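Local coordinates for probable transcriptional regulator, LysR family protein (Rhodococcus sp., PDB 2QL3) that probably acts as a DNA-binding transcriptional regulator of the LysR family, this chain being its C-terminal substrate-binding (effector-sensing) domain, at residues I7-L15 / E54-L65; R77-H87 / G150-P158. One frame throughout, in Å; residues are numbered along the deposited sequence.

Interaction 1 of 2, residues I7-L15 / E54-L65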
loop_
_atom_site.group_PDB
_atom_site.type_symbol
_atom_site.label_atom_id
_atom_site.label_comp_id
_atom_site.label_asym_id
_atom_site.label_seq_id
_atom_site.Cartn_x
_atom_site.Cartn_y
_atom_site.Cartn_z
ATOM N N ILE A 7 5.761 24.139 0.811
ATOM C CA ILE A 7 5.409 23.658 -0.548
ATOM C C ILE A 7 4.486 22.475 -0.372
ATOM O O ILE A 7 4.731 21.643 0.483
ATOM C CB ILE A 7 6.650 23.283 -1.468
ATOM C CG1 ILE A 7 6.180 22.746 -2.810
ATOM C CG2 ILE A 7 7.629 22.258 -0.792
ATOM C CD1 ILE A 7 7.288 22.165 -3.706
ATOM N N ALA A 8 3.423 22.426 -1.146
ATOM C CA ALA A 8 2.526 21.241 -1.189
ATOM C C ALA A 8 2.844 20.332 -2.385
ATOM O O ALA A 8 2.764 20.739 -3.544
ATOM C CB ALA A 8 1.034 21.618 -1.142
ATOM N N VAL A 9 3.277 19.129 -2.046
ATOM C CA VAL A 9 3.662 18.088 -3.014
ATOM C C VAL A 9 2.670 16.916 -2.996
ATOM O O VAL A 9 2.423 16.259 -1.956
ATOM C CB VAL A 9 5.077 17.531 -2.737
ATOM C CG1 VAL A 9 5.473 16.494 -3.846
ATOM C CG2 VAL A 9 6.129 18.660 -2.626
ATOM N N GLY A 10 2.060 16.662 -4.131
ATOM C CA GLY A 10 1.147 15.524 -4.181
ATOM C C GLY A 10 1.775 14.400 -4.958
ATOM O O GLY A 10 2.769 14.618 -5.713
ATOM N N CYS A 11 1.218 13.200 -4.809
ATOM C CA CYS A 11 1.602 12.079 -5.674
ATOM C C CYS A 11 0.559 10.972 -5.677
ATOM O O CYS A 11 -0.315 10.972 -4.801
ATOM C CB CYS A 11 2.978 11.543 -5.291
ATOM S SG CYS A 11 3.010 10.532 -3.855
ATOM N N TYR A 12 0.648 10.048 -6.647
ATOM C CA TYR A 12 -0.211 8.850 -6.660
ATOM C C TYR A 12 0.341 7.862 -5.616
ATOM O O TYR A 12 1.541 7.778 -5.436
ATOM C CB TYR A 12 -0.218 8.145 -8.029
ATOM C CG TYR A 12 -0.779 8.953 -9.175
ATOM C CD1 TYR A 12 -1.712 9.987 -8.952
ATOM C CD2 TYR A 12 -0.400 8.663 -10.490
ATOM C CE1 TYR A 12 -2.212 10.753 -10.028
ATOM C CE2 TYR A 12 -0.877 9.402 -11.551
ATOM C CZ TYR A 12 -1.798 10.423 -11.315
ATOM O OH TYR A 12 -2.239 11.165 -12.366
ATOM N N PRO A 13 -0.554 7.141 -4.892
ATOM C CA PRO A 13 -0.071 6.302 -3.775
ATOM C C PRO A 13 1.078 5.318 -4.052
ATOM O O PRO A 13 1.945 5.195 -3.208
ATOM C CB PRO A 13 -1.361 5.594 -3.258
ATOM C CG PRO A 13 -2.482 6.601 -3.643
ATOM C CD PRO A 13 -2.022 7.104 -5.023
ATOM N N ALA A 14 1.096 4.668 -5.218
ATOM C CA ALA A 14 2.159 3.754 -5.628
ATOM C C ALA A 14 3.524 4.425 -5.805
ATOM O O ALA A 14 4.558 3.764 -5.858
ATOM C CB ALA A 14 1.746 3.068 -6.920
ATOM N N LEU A 15 3.521 5.737 -5.910
ATOM C CA LEU A 15 4.737 6.515 -6.035
ATOM C C LEU A 15 5.227 6.953 -4.646
ATOM O O LEU A 15 6.399 7.314 -4.489
ATOM C CB LEU A 15 4.429 7.747 -6.889
ATOM C CG LEU A 15 4.818 7.747 -8.376
ATOM C CD1 LEU A 15 5.095 6.457 -8.960
ATOM C CD2 LEU A 15 3.879 8.580 -9.256
ATOM N N GLU A 54 -4.235 23.653 -4.279
ATOM C CA GLU A 54 -4.034 23.017 -3.001
ATOM C C GLU A 54 -2.698 22.308 -3.009
ATOM O O GLU A 54 -2.148 22.038 -1.942
ATOM C CB GLU A 54 -5.145 21.977 -2.721
ATOM C CG GLU A 54 -6.511 22.563 -2.409
ATOM C CD GLU A 54 -7.530 21.436 -2.114
ATOM O OE1 GLU A 54 -8.400 21.162 -2.988
ATOM O OE2 GLU A 54 -7.439 20.817 -1.021
ATOM N N LEU A 55 -2.229 21.945 -4.201
ATOM C CA LEU A 55 -0.908 21.385 -4.414
ATOM C C LEU A 55 -0.120 22.353 -5.272
ATOM O O LEU A 55 -0.703 23.009 -6.124
ATOM C CB LEU A 55 -0.979 20.028 -5.126
ATOM C CG LEU A 55 -1.715 18.884 -4.450
ATOM C CD1 LEU A 55 -1.794 17.735 -5.466
ATOM C CD2 LEU A 55 -0.985 18.480 -3.182
ATOM N N ASP A 56 1.186 22.442 -5.025
ATOM C CA ASP A 56 2.087 23.248 -5.863
ATOM C C ASP A 56 2.536 22.396 -7.054
ATOM O O ASP A 56 2.547 22.855 -8.194
ATOM C CB ASP A 56 3.349 23.715 -5.111
ATOM C CG ASP A 56 3.070 24.795 -4.009
ATOM O OD1 ASP A 56 3.114 25.987 -4.361
ATOM O OD2 ASP A 56 2.805 24.478 -2.812
ATOM N N VAL A 57 2.923 21.154 -6.750
ATOM C CA VAL A 57 3.483 20.218 -7.717
ATOM C C VAL A 57 2.930 18.824 -7.418
ATOM O O VAL A 57 2.363 18.576 -6.350
ATOM C CB VAL A 57 5.054 20.188 -7.717
ATOM C CG1 VAL A 57 5.642 21.564 -8.067
ATOM C CG2 VAL A 57 5.607 19.729 -6.381
ATOM N N ALA A 58 3.033 17.955 -8.417
ATOM C CA ALA A 58 2.608 16.553 -8.320
ATOM C C ALA A 58 3.721 15.676 -8.926
ATOM O O ALA A 58 4.373 16.059 -9.949
ATOM C CB ALA A 58 1.291 16.376 -9.103
ATOM N N ILE A 59 3.961 14.533 -8.298
ATOM C CA ILE A 59 4.805 13.508 -8.848
ATOM C C ILE A 59 3.865 12.433 -9.361
ATOM O O ILE A 59 3.125 11.824 -8.591
ATOM C CB ILE A 59 5.731 12.883 -7.803
ATOM C CG1 ILE A 59 6.568 13.980 -7.087
ATOM C CG2 ILE A 59 6.600 11.792 -8.430
ATOM C CD1 ILE A 59 7.410 14.824 -7.983
ATOM N N VAL A 60 3.861 12.219 -10.681
ATOM C CA VAL A 60 2.855 11.348 -11.299
ATOM C C VAL A 60 3.411 10.528 -12.449
ATOM O O VAL A 60 4.447 10.864 -13.015
ATOM C CB VAL A 60 1.607 12.150 -11.841
ATOM C CG1 VAL A 60 0.803 12.675 -10.716
ATOM C CG2 VAL A 60 2.016 13.290 -12.771
ATOM N N TYR A 61 2.716 9.453 -12.820
ATOM C CA TYR A 61 2.988 8.867 -14.118
ATOM C C TYR A 61 2.452 9.767 -15.213
ATOM O O TYR A 61 1.353 10.297 -15.116
ATOM C CB TYR A 61 2.358 7.489 -14.285
ATOM C CG TYR A 61 2.626 6.458 -13.219
ATOM C CD1 TYR A 61 3.881 5.873 -13.073
ATOM C CD2 TYR A 61 1.590 6.002 -12.407
ATOM C CE1 TYR A 61 4.100 4.859 -12.141
ATOM C CE2 TYR A 61 1.815 5.014 -11.427
ATOM C CZ TYR A 61 3.077 4.444 -11.313
ATOM O OH TYR A 61 3.319 3.448 -10.377
ATOM N N ASP A 62 3.203 9.913 -16.299
ATOM C CA ASP A 62 2.727 10.692 -17.444
ATOM C C ASP A 62 1.854 9.769 -18.279
ATOM O O ASP A 62 2.296 9.237 -19.321
ATOM C CB ASP A 62 3.928 11.195 -18.241
ATOM C CG ASP A 62 3.564 12.129 -19.391
ATOM O OD1 ASP A 62 2.417 12.644 -19.529
ATOM O OD2 ASP A 62 4.480 12.327 -20.192
ATOM N N LEU A 63 0.641 9.532 -17.763
ATOM C CA LEU A 63 -0.471 8.826 -18.415
ATOM C C LEU A 63 -1.765 9.617 -18.179
ATOM O O LEU A 63 -2.115 9.957 -17.030
ATOM C CB LEU A 63 -0.649 7.384 -17.860
ATOM C CG LEU A 63 0.515 6.412 -18.003
ATOM C CD1 LEU A 63 0.330 5.175 -17.209
ATOM C CD2 LEU A 63 0.744 6.069 -19.479
ATOM N N ASP A 64 -2.449 9.953 -19.274
ATOM C CA ASP A 64 -3.776 10.606 -19.204
ATOM C C ASP A 64 -3.770 11.972 -18.447
ATOM O O ASP A 64 -4.718 12.297 -17.745
ATOM C CB ASP A 64 -4.833 9.643 -18.554
ATOM C CG ASP A 64 -4.877 8.193 -19.190
ATOM O OD1 ASP A 64 -4.811 8.078 -20.418
ATOM O OD2 ASP A 64 -5.056 7.163 -18.446
ATOM N N LEU A 65 -2.694 12.752 -18.554
ATOM C CA LEU A 65 -2.569 13.996 -17.794
ATOM C C LEU A 65 -3.210 15.116 -18.619
ATOM O O LEU A 65 -3.228 15.016 -19.828
ATOM C CB LEU A 65 -1.079 14.306 -17.522
ATOM C CG LEU A 65 -0.258 13.289 -16.711
ATOM C CD1 LEU A 65 1.173 13.793 -16.492
ATOM C CD2 LEU A 65 -0.934 12.923 -15.376
#

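Interaction 2 of 2, residues R77-H87 / G150-P158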
loop_
_atom_site.group_PDB
_atom_site.type_symbol
_atom_site.label_atom_id
_atom_site.label_comp_id
_atom_site.label_asym_id
_atom_site.label_seq_id
_atom_site.Cartn_x
_atom_site.Cartn_y
_atom_site.Cartn_z
ATOM N N ARG A 77 10.116 3.855 -16.915
ATOM C CA ARG A 77 10.178 2.417 -16.613
ATOM C C ARG A 77 9.278 1.665 -17.511
ATOM O O ARG A 77 8.183 2.091 -17.830
ATOM C CB ARG A 77 9.755 2.109 -15.164
ATOM C CG ARG A 77 10.480 2.945 -14.111
ATOM C CD ARG A 77 11.490 2.112 -13.391
ATOM N NE ARG A 77 11.029 1.868 -12.022
ATOM C CZ ARG A 77 11.431 0.852 -11.240
ATOM N NH1 ARG A 77 12.331 -0.038 -11.689
ATOM N NH2 ARG A 77 10.942 0.751 -9.999
ATOM N N GLU A 78 9.771 0.515 -17.894
ATOM C CA GLU A 78 9.056 -0.486 -18.663
ATOM C C GLU A 78 8.070 -1.253 -17.765
ATOM O O GLU A 78 8.461 -1.720 -16.719
ATOM C CB GLU A 78 10.120 -1.456 -19.138
ATOM C CG GLU A 78 10.599 -1.317 -20.546
ATOM C CD GLU A 78 10.103 -2.496 -21.381
ATOM O OE1 GLU A 78 9.338 -2.217 -22.338
ATOM O OE2 GLU A 78 10.468 -3.687 -21.085
ATOM N N PRO A 79 6.797 -1.406 -18.177
ATOM C CA PRO A 79 5.971 -2.412 -17.450
ATOM C C PRO A 79 6.648 -3.787 -17.464
ATOM O O PRO A 79 7.286 -4.147 -18.485
ATOM C CB PRO A 79 4.673 -2.509 -18.259
ATOM C CG PRO A 79 4.683 -1.286 -19.169
ATOM C CD PRO A 79 6.068 -0.718 -19.264
HETATM N N MSE A 80 6.510 -4.515 -16.345
HETATM C CA MSE A 80 7.028 -5.879 -16.156
HETATM C C MSE A 80 5.966 -6.855 -15.609
HETATM O O MSE A 80 5.001 -6.478 -14.945
HETATM C CB MSE A 80 8.253 -5.886 -15.243
HETATM C CG MSE A 80 7.963 -5.611 -13.761
HETATM SE SE MSE A 80 9.431 -4.590 -12.874
HETATM C CE MSE A 80 8.984 -2.728 -13.320
ATOM N N VAL A 81 6.135 -8.113 -15.971
ATOM C CA VAL A 81 5.333 -9.179 -15.408
ATOM C C VAL A 81 5.940 -9.606 -14.069
ATOM O O VAL A 81 7.158 -9.603 -13.936
ATOM C CB VAL A 81 5.188 -10.394 -16.434
ATOM C CG1 VAL A 81 4.762 -11.640 -15.735
ATOM C CG2 VAL A 81 4.113 -10.017 -17.439
ATOM N N VAL A 82 5.071 -9.924 -13.093
ATOM C CA VAL A 82 5.510 -10.395 -11.808
ATOM C C VAL A 82 4.778 -11.668 -11.554
ATOM O O VAL A 82 3.554 -11.737 -11.733
ATOM C CB VAL A 82 5.337 -9.301 -10.671
ATOM C CG1 VAL A 82 6.035 -9.724 -9.390
ATOM C CG2 VAL A 82 5.860 -7.931 -11.128
ATOM N N LEU A 83 5.549 -12.703 -11.197
ATOM C CA LEU A 83 5.085 -14.086 -10.989
ATOM C C LEU A 83 5.499 -14.547 -9.593
ATOM O O LEU A 83 6.466 -14.012 -8.983
ATOM C CB LEU A 83 5.821 -15.020 -11.935
ATOM C CG LEU A 83 5.358 -15.217 -13.384
ATOM C CD1 LEU A 83 4.214 -14.311 -13.835
ATOM C CD2 LEU A 83 6.530 -15.319 -14.360
ATOM N N GLY A 84 4.752 -15.515 -9.081
ATOM C CA GLY A 84 5.147 -16.254 -7.899
ATOM C C GLY A 84 6.151 -17.308 -8.340
ATOM O O GLY A 84 6.173 -17.709 -9.513
ATOM N N ALA A 85 6.974 -17.744 -7.394
ATOM C CA ALA A 85 8.093 -18.649 -7.665
ATOM C C ALA A 85 7.660 -20.035 -8.172
ATOM O O ALA A 85 8.437 -20.700 -8.848
ATOM C CB ALA A 85 8.962 -18.797 -6.435
ATOM N N GLU A 86 6.432 -20.438 -7.831
ATOM C CA GLU A 86 5.843 -21.721 -8.248
ATOM C C GLU A 86 4.985 -21.569 -9.516
ATOM O O GLU A 86 4.371 -22.549 -9.983
ATOM C CB GLU A 86 4.979 -22.284 -7.107
ATOM C CG GLU A 86 5.794 -22.688 -5.888
ATOM C CD GLU A 86 4.938 -23.120 -4.703
ATOM O OE1 GLU A 86 3.732 -23.384 -4.869
ATOM O OE2 GLU A 86 5.466 -23.206 -3.588
ATOM N N HIS A 87 4.917 -20.350 -10.051
ATOM C CA HIS A 87 4.129 -20.108 -11.240
ATOM C C HIS A 87 4.606 -20.944 -12.445
ATOM O O HIS A 87 5.815 -21.032 -12.706
ATOM C CB HIS A 87 4.093 -18.632 -11.592
ATOM C CG HIS A 87 3.089 -18.292 -12.647
ATOM N ND1 HIS A 87 1.870 -17.719 -12.350
ATOM C CD2 HIS A 87 3.113 -18.454 -13.991
ATOM C CE1 HIS A 87 1.185 -17.543 -13.462
ATOM N NE2 HIS A 87 1.925 -17.963 -14.474
ATOM N N GLY A 150 -2.061 -15.402 -8.661
ATOM C CA GLY A 150 -2.045 -15.170 -10.093
ATOM C C GLY A 150 -0.752 -14.439 -10.542
ATOM O O GLY A 150 0.254 -14.513 -9.877
ATOM N N TRP A 151 -0.778 -13.807 -11.716
ATOM C CA TRP A 151 0.340 -13.031 -12.214
ATOM C C TRP A 151 -0.122 -11.579 -12.230
ATOM O O TRP A 151 -1.335 -11.314 -12.330
ATOM C CB TRP A 151 0.734 -13.507 -13.632
ATOM C CG TRP A 151 -0.358 -13.411 -14.692
ATOM C CD1 TRP A 151 -1.268 -14.389 -15.022
ATOM C CD2 TRP A 151 -0.641 -12.303 -15.547
ATOM N NE1 TRP A 151 -2.089 -13.952 -16.028
ATOM C CE2 TRP A 151 -1.736 -12.672 -16.363
ATOM C CE3 TRP A 151 -0.081 -11.019 -15.702
ATOM C CZ2 TRP A 151 -2.275 -11.821 -17.327
ATOM C CZ3 TRP A 151 -0.609 -10.180 -16.675
ATOM C CH2 TRP A 151 -1.698 -10.585 -17.481
ATOM N N THR A 152 0.813 -10.635 -12.181
ATOM C CA THR A 152 0.436 -9.254 -12.402
ATOM C C THR A 152 1.340 -8.520 -13.373
ATOM O O THR A 152 2.325 -9.051 -13.863
ATOM C CB THR A 152 0.257 -8.445 -11.073
ATOM O OG1 THR A 152 -0.571 -7.295 -11.341
ATOM C CG2 THR A 152 1.632 -8.024 -10.433
ATOM N N LEU A 153 0.998 -7.282 -13.652
ATOM C CA LEU A 153 1.977 -6.381 -14.254
ATOM C C LEU A 153 2.053 -5.091 -13.492
ATOM O O LEU A 153 1.031 -4.566 -13.068
ATOM C CB LEU A 153 1.712 -6.156 -15.744
ATOM C CG LEU A 153 0.461 -5.592 -16.367
ATOM C CD1 LEU A 153 0.747 -4.152 -16.763
ATOM C CD2 LEU A 153 0.109 -6.378 -17.611
ATOM N N LEU A 154 3.282 -4.605 -13.322
ATOM C CA LEU A 154 3.599 -3.462 -12.462
ATOM C C LEU A 154 4.590 -2.545 -13.152
ATOM O O LEU A 154 5.471 -2.984 -13.907
ATOM C CB LEU A 154 4.185 -3.928 -11.103
ATOM C CG LEU A 154 3.293 -4.756 -10.114
ATOM C CD1 LEU A 154 4.122 -5.277 -8.980
ATOM C CD2 LEU A 154 1.992 -4.061 -9.581
ATOM N N LEU A 155 4.452 -1.255 -12.845
ATOM C CA LEU A 155 5.235 -0.192 -13.452
ATOM C C LEU A 155 6.467 0.090 -12.605
ATOM O O LEU A 155 7.375 0.804 -13.035
ATOM C CB LEU A 155 4.389 1.093 -13.609
ATOM C CG LEU A 155 3.510 1.157 -14.863
ATOM C CD1 LEU A 155 4.401 1.412 -16.051
ATOM C CD2 LEU A 155 2.767 -0.143 -15.138
ATOM N N GLN A 156 6.470 -0.419 -11.387
ATOM C CA GLN A 156 7.629 -0.227 -10.561
ATOM C C GLN A 156 8.043 -1.510 -9.861
ATOM O O GLN A 156 7.258 -2.447 -9.710
ATOM C CB GLN A 156 7.357 0.846 -9.519
ATOM C CG GLN A 156 6.828 2.160 -10.101
ATOM C CD GLN A 156 6.643 3.131 -9.023
ATOM O OE1 GLN A 156 5.520 3.298 -8.504
ATOM N NE2 GLN A 156 7.749 3.744 -8.603
ATOM N N ARG A 157 9.271 -1.503 -9.391
ATOM C CA ARG A 157 9.880 -2.678 -8.804
ATOM C C ARG A 157 10.570 -2.321 -7.485
ATOM O O ARG A 157 11.646 -1.783 -7.499
ATOM C CB ARG A 157 10.875 -3.316 -9.779
ATOM C CG ARG A 157 11.773 -4.322 -9.092
ATOM C CD ARG A 157 11.985 -5.627 -9.736
ATOM N NE ARG A 157 13.132 -5.694 -10.619
ATOM C CZ ARG A 157 13.935 -6.750 -10.809
ATOM N NH1 ARG A 157 14.906 -6.632 -11.701
ATOM N NH2 ARG A 157 13.837 -7.895 -10.142
ATOM N N PRO A 158 9.950 -2.695 -6.338
ATOM C CA PRO A 158 10.637 -2.595 -5.037
ATOM C C PRO A 158 12.029 -3.190 -5.089
ATOM O O PRO A 158 12.254 -4.216 -5.748
ATOM C CB PRO A 158 9.733 -3.390 -4.093
ATOM C CG PRO A 158 8.356 -3.174 -4.693
ATOM C CD PRO A 158 8.573 -3.222 -6.201
HETATM O O HOH W 1 2.000 -16.340 -9.021
#

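Interaction 1 of 2, residues I7-L15 / E54-L65
Val9, Gly10 and Cys11 pair in parallel with Val57, Ala58 and Ile59, two neighbouring strands in the sheet of one lobe of a LysR substrate-binding domain, a fold of the periplasmic binding protein type. Gly10 bonds through both of its polar backbone atoms: its N donates to Val57 O (2.9 Å) and its O accepts from Ile59 N. A CB here would run into Leu55 CD1, which lies 3.9 Å from Gly10 CA. At the strand entrance Asp56 folds back, and its OD2 takes the amide hydrogen of Ala8 N at 2.7 Å in an almost straight bond (176°), met on the anti side of the carboxylate. Ala8 O in return accepts from both Asp56 N and Val57 N. The small Ala8 suits this place in the strand, since its CB already lies 3.3 Å from Glu54 O. Val9 and Val57 pack methyl to methyl on the face covered by Phe201 of helix 196-205.

Beyond the strands, Tyr12 closes the far end. Its CG stands anti to the carbonyl carbon (chi1 -63°), which carries the ring from CB out across the second strand. CD2 then meets Tyr61 CD2 at the ring's edge, while CE1, CE2 and CZ lie under Val60 CG1, a CH-pi contact 3.7 Å from the centroid. An aromatic ring fits here because its flat face receives the branched valine while its length spans to the following loop, where Tyr12 OH touches the methyl Leu65 CD2 at 3.7 Å.

Interaction 2 of 2, residues R77-H87 / G150-P158
Met80 and Val82 pair with Leu154 and Thr152 in antiparallel, hydrogen-bonded fashion, each pair exchanging two backbone bonds, while Val81 faces Leu153 in a non-hydrogen-bonded pair between them. The packing is close here: Val82 CG2 touches Leu154 CD1 at 3.8 Å and Val82 CB meets Thr152 CG2, valine and threonine both being beta-branched and suited to an extended strand. Leu83 CD1 rests on Trp151 CB (3.6 Å), and the indole NE1 is satisfied by His104 O. Met80, present as selenomethionine, bends at chi2 and chi3, bringing SE to 3.6 Å from Arg157 CB. Arg77 is pressed in as well, its CB 3.4 Å from Leu155 O. Its NH2 stands 2.9 Å from Arg157 N, two donors that cannot bond each other, and its buried NE has no partner in the model. Replacing Arg77 with alanine would probably uncover this backbone and open a gap beside Gln156 and Arg157.

The looser side lies at the turn from Gly84 to His87, where the strands have parted and a water bridges Gly84 N and Gly150 O. The exposed Arg157 likewise runs outward, to a salt bridge with Asp161.

Strand 169-173 flanks strand 69-84, Val171 touching Met80 and Arg157. Helix 114-125 packs on Pro79, Leu153 and Leu155, whereas helix 138-147 covers Thr152 and Leu154 on the other face.

How the interactions relate
Both contacts are largely buried strand pairings reaching the same mixed sheet, yet they lie on opposite sides of the chain's centre, their own centres about 23 Å apart. Interaction 1 is parallel and joins strands whose connection holds two helices and a third strand, with a carboxylate at its start, a glycine in the middle and aromatic rings at its finish. Interaction 2 is antiparallel, built on aliphatic pairs, and becomes more polar toward Arg77 and the exposed Arg157. Strands 57-61 and 69-84 follow one another in the chain, and the two contacts meet where Tyr61 packs beside Leu155 and Gln156, joining them where they adjoin.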